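Local structure of serine-repeat antigen protein (Plasmodium falciparum, 3CH3) at residues Gly167-Tyr172 against Val254-Val259. The protein is a papain-family, protease-like antigen of the malaria parasite, also called p126, whose active site probably carries a serine in the place of the usual cysteine. Numbering follows the deposited sequence.
Sequences GSVIAY and VVIFNV
Ile-170 and Phe-257 meet because Ile-170 CG1 and Phe-257 CG both lie beside the backbone N, anti to the carbonyl carbon (chi1 -60° for Ile-170), and the extended tail of Ile-170 (chi2 162°) then brings CD1 over one face of the Phe-257 ring. The two belong to neighbouring antiparallel strands in the sheet of the papain fold, their N-to-C directions 153° apart. Ile-170 CD1 stands 4.0 Å from the centroid of the Phe-257 ring, a CH-pi contact displaced toward the rim. Ile-170 is also the backbone partner of Val-255, and this hydrogen-bonded pair joins the strands twice: Ile-170 N donates to Val-255 O (3.0 Å) and Val-255 N to Ile-170 O (2.8 Å). The same Ile-170 O receives a CA-H...O contact from Val-254.

Ile-170, Val-255 and Phe-257 share one side of the sheet, where helix 33-48 packs on Ile-170 and Phe-257; His-41 of that helix accepts a hydrogen bond from Phe-257 N. Val-169, Val-254 and Ile-256 form the apolar layer on the other side, against helix 152-166. There the two methyls of Val-169 divide the work, and Val-169 CG2 meets Val-254 CG1 at 3.6 Å, the side chains crossing almost perpendicularly. Beyond the central pair the strands come closest at Ala-171 and Val-254, a non-hydrogen-bonded pair with CA atoms 4.3 Å apart. On the helix 152-166 side, the other methyl, Val-169 CG1, rests 3.6 Å from Ile-256 CG1.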
ATOM      1  N   GLY A 167       8.547   6.012   0.868  1.00 29.98           N
ATOM      2  CA  GLY A 167       8.066   5.759  -0.487  1.00 30.63           C
ATOM      3  C   GLY A 167       6.565   5.509  -0.601  1.00 30.81           C
ATOM      4  O   GLY A 167       5.998   5.553  -1.708  1.00 31.09           O
ATOM      5  N   SER A 168       5.916   5.264   0.545  1.00 30.88           N
ATOM      6  CA  SER A 168       4.497   4.934   0.602  1.00 30.33           C
ATOM      7  C   SER A 168       4.029   4.813   2.049  1.00 30.04           C
ATOM      8  O   SER A 168       4.863   4.696   2.958  1.00 29.56           O
ATOM      9  CB  SER A 168       4.249   3.574  -0.089  1.00 30.41           C
ATOM     10  OG  SER A 168       4.953   2.537   0.594  1.00 31.24           O
ATOM     11  N   VAL A 169       2.702   4.799   2.246  1.00 28.65           N
ATOM     12  CA  VAL A 169       2.102   4.269   3.459  1.00 29.61           C
ATOM     13  C   VAL A 169       1.036   3.262   3.055  1.00 29.73           C
ATOM     14  O   VAL A 169       0.617   3.227   1.883  1.00 30.77           O
ATOM     15  CB  VAL A 169       1.467   5.348   4.386  1.00 29.90           C
ATOM     16  CG1 VAL A 169       2.542   6.347   4.819  1.00 29.94           C
ATOM     17  CG2 VAL A 169       0.285   6.079   3.704  1.00 30.59           C
ATOM     18  N   ILE A 170       0.619   2.438   4.012  1.00 29.76           N
ATOM     19  CA  ILE A 170      -0.527   1.571   3.792  1.00 29.30           C
ATOM     20  C   ILE A 170      -1.744   2.386   4.237  1.00 29.67           C
ATOM     21  O   ILE A 170      -1.695   3.063   5.264  1.00 29.96           O
ATOM     22  CB  ILE A 170      -0.396   0.317   4.650  1.00 28.29           C
ATOM     23  CG1 ILE A 170       0.907  -0.428   4.258  1.00 29.84           C
ATOM     24  CG2 ILE A 170      -1.649  -0.576   4.550  1.00 29.28           C
ATOM     25  CD1 ILE A 170       1.313  -1.422   5.346  1.00 31.07           C
ATOM     26  N   ALA A 171      -2.817   2.351   3.459  1.00 29.34           N
ATOM     27  CA  ALA A 171      -4.066   3.009   3.839  1.00 29.95           C
ATOM     28  C   ALA A 171      -5.223   2.022   3.718  1.00 31.98           C
ATOM     29  O   ALA A 171      -5.172   1.105   2.897  1.00 30.52           O
ATOM     30  CB  ALA A 171      -4.358   4.254   2.971  1.00 30.94           C
ATOM     31  N   TYR A 172      -6.236   2.217   4.553  1.00 30.12           N
ATOM     32  CA  TYR A 172      -7.437   1.410   4.504  1.00 30.37           C
ATOM     33  C   TYR A 172      -8.591   2.287   4.041  1.00 30.34           C
ATOM     34  O   TYR A 172      -8.773   3.428   4.534  1.00 29.34           O
ATOM     35  CB  TYR A 172      -7.768   0.809   5.877  1.00 31.19           C
ATOM     36  CG  TYR A 172      -7.339  -0.617   5.955  1.00 34.14           C
ATOM     37  CD1 TYR A 172      -6.178  -0.966   6.622  1.00 37.55           C
ATOM     38  CD2 TYR A 172      -8.043  -1.622   5.269  1.00 33.58           C
ATOM     39  CE1 TYR A 172      -5.771  -2.338   6.687  1.00 39.87           C
ATOM     40  CE2 TYR A 172      -7.666  -2.948   5.320  1.00 37.39           C
ATOM     41  CZ  TYR A 172      -6.529  -3.306   6.006  1.00 37.24           C
ATOM     42  OH  TYR A 172      -6.152  -4.625   6.042  1.00 43.43           O
ATOM     43  N   VAL A 254      -4.295   4.857   8.272  1.00 31.20           N
ATOM     44  CA  VAL A 254      -2.977   4.674   7.658  1.00 32.33           C
ATOM     45  C   VAL A 254      -2.110   3.844   8.611  1.00 31.76           C
ATOM     46  O   VAL A 254      -2.231   3.954   9.838  1.00 30.07           O
ATOM     47  CB  VAL A 254      -2.360   6.037   7.336  1.00 34.59           C
ATOM     48  CG1 VAL A 254      -0.859   5.938   7.087  1.00 37.00           C
ATOM     49  CG2 VAL A 254      -3.076   6.689   6.144  1.00 33.84           C
ATOM     50  N   VAL A 255      -1.278   2.980   8.040  1.00 30.26           N
ATOM     51  CA  VAL A 255      -0.330   2.145   8.808  1.00 30.53           C
ATOM     52  C   VAL A 255       1.033   2.313   8.164  1.00 30.46           C
ATOM     53  O   VAL A 255       1.167   2.324   6.927  1.00 29.69           O
ATOM     54  CB  VAL A 255      -0.712   0.636   8.807  1.00 30.71           C
ATOM     55  CG1 VAL A 255       0.409  -0.231   9.497  1.00 30.64           C
ATOM     56  CG2 VAL A 255      -2.097   0.407   9.519  1.00 32.25           C
ATOM     57  N   ILE A 256       2.039   2.465   9.019  1.00 30.46           N
ATOM     58  CA  ILE A 256       3.416   2.591   8.599  1.00 31.80           C
ATOM     59  C   ILE A 256       4.232   1.517   9.339  1.00 31.87           C
ATOM     60  O   ILE A 256       4.097   1.354  10.551  1.00 32.01           O
ATOM     61  CB  ILE A 256       3.884   4.020   8.971  1.00 32.73           C
ATOM     62  CG1 ILE A 256       3.121   5.040   8.100  1.00 36.20           C
ATOM     63  CG2 ILE A 256       5.389   4.170   8.914  1.00 33.93           C
ATOM     64  CD1 ILE A 256       2.534   6.191   8.957  1.00 42.40           C
ATOM     65  N   PHE A 257       5.084   0.791   8.617  1.00 31.23           N
ATOM     66  CA  PHE A 257       5.971  -0.205   9.255  1.00 32.01           C
ATOM     67  C   PHE A 257       7.248   0.424   9.768  1.00 32.26           C
ATOM     68  O   PHE A 257       7.851   1.242   9.079  1.00 31.67           O
ATOM     69  CB  PHE A 257       6.360  -1.301   8.257  1.00 31.54           C
ATOM     70  CG  PHE A 257       5.246  -2.211   7.869  1.00 31.47           C
ATOM     71  CD1 PHE A 257       5.363  -2.998   6.721  1.00 31.69           C
ATOM     72  CD2 PHE A 257       4.064  -2.292   8.606  1.00 32.11           C
ATOM     73  CE1 PHE A 257       4.337  -3.865   6.327  1.00 33.22           C
ATOM     74  CE2 PHE A 257       3.021  -3.184   8.212  1.00 34.64           C
ATOM     75  CZ  PHE A 257       3.158  -3.963   7.075  1.00 34.60           C
ATOM     76  N   ASN A 258       7.690   0.021  10.963  1.00 33.72           N
ATOM     77  CA  ASN A 258       8.909   0.583  11.535  1.00 36.20           C
ATOM     78  C   ASN A 258      10.015  -0.463  11.374  1.00 37.81           C
ATOM     79  O   ASN A 258      10.148  -1.362  12.207  1.00 37.23           O
ATOM     80  CB  ASN A 258       8.677   0.924  13.009  1.00 35.96           C
ATOM     81  CG  ASN A 258       7.539   1.915  13.188  1.00 37.38           C
ATOM     82  OD1 ASN A 258       7.454   2.918  12.478  1.00 38.75           O
ATOM     83  ND2 ASN A 258       6.657   1.633  14.130  1.00 38.18           N
ATOM     84  N   VAL A 259      10.755  -0.367  10.270  1.00 40.16           N
ATOM     85  CA  VAL A 259      11.710  -1.405   9.874  1.00 42.90           C
ATOM     86  C   VAL A 259      13.106  -0.799   9.757  1.00 45.03           C
ATOM     87  O   VAL A 259      13.254   0.313   9.248  1.00 44.55           O
ATOM     88  CB  VAL A 259      11.319  -2.074   8.528  1.00 43.32           C
ATOM     89  CG1 VAL A 259      12.383  -3.089   8.096  1.00 42.72           C
ATOM     90  CG2 VAL A 259       9.986  -2.772   8.643  1.00 43.14           C
TER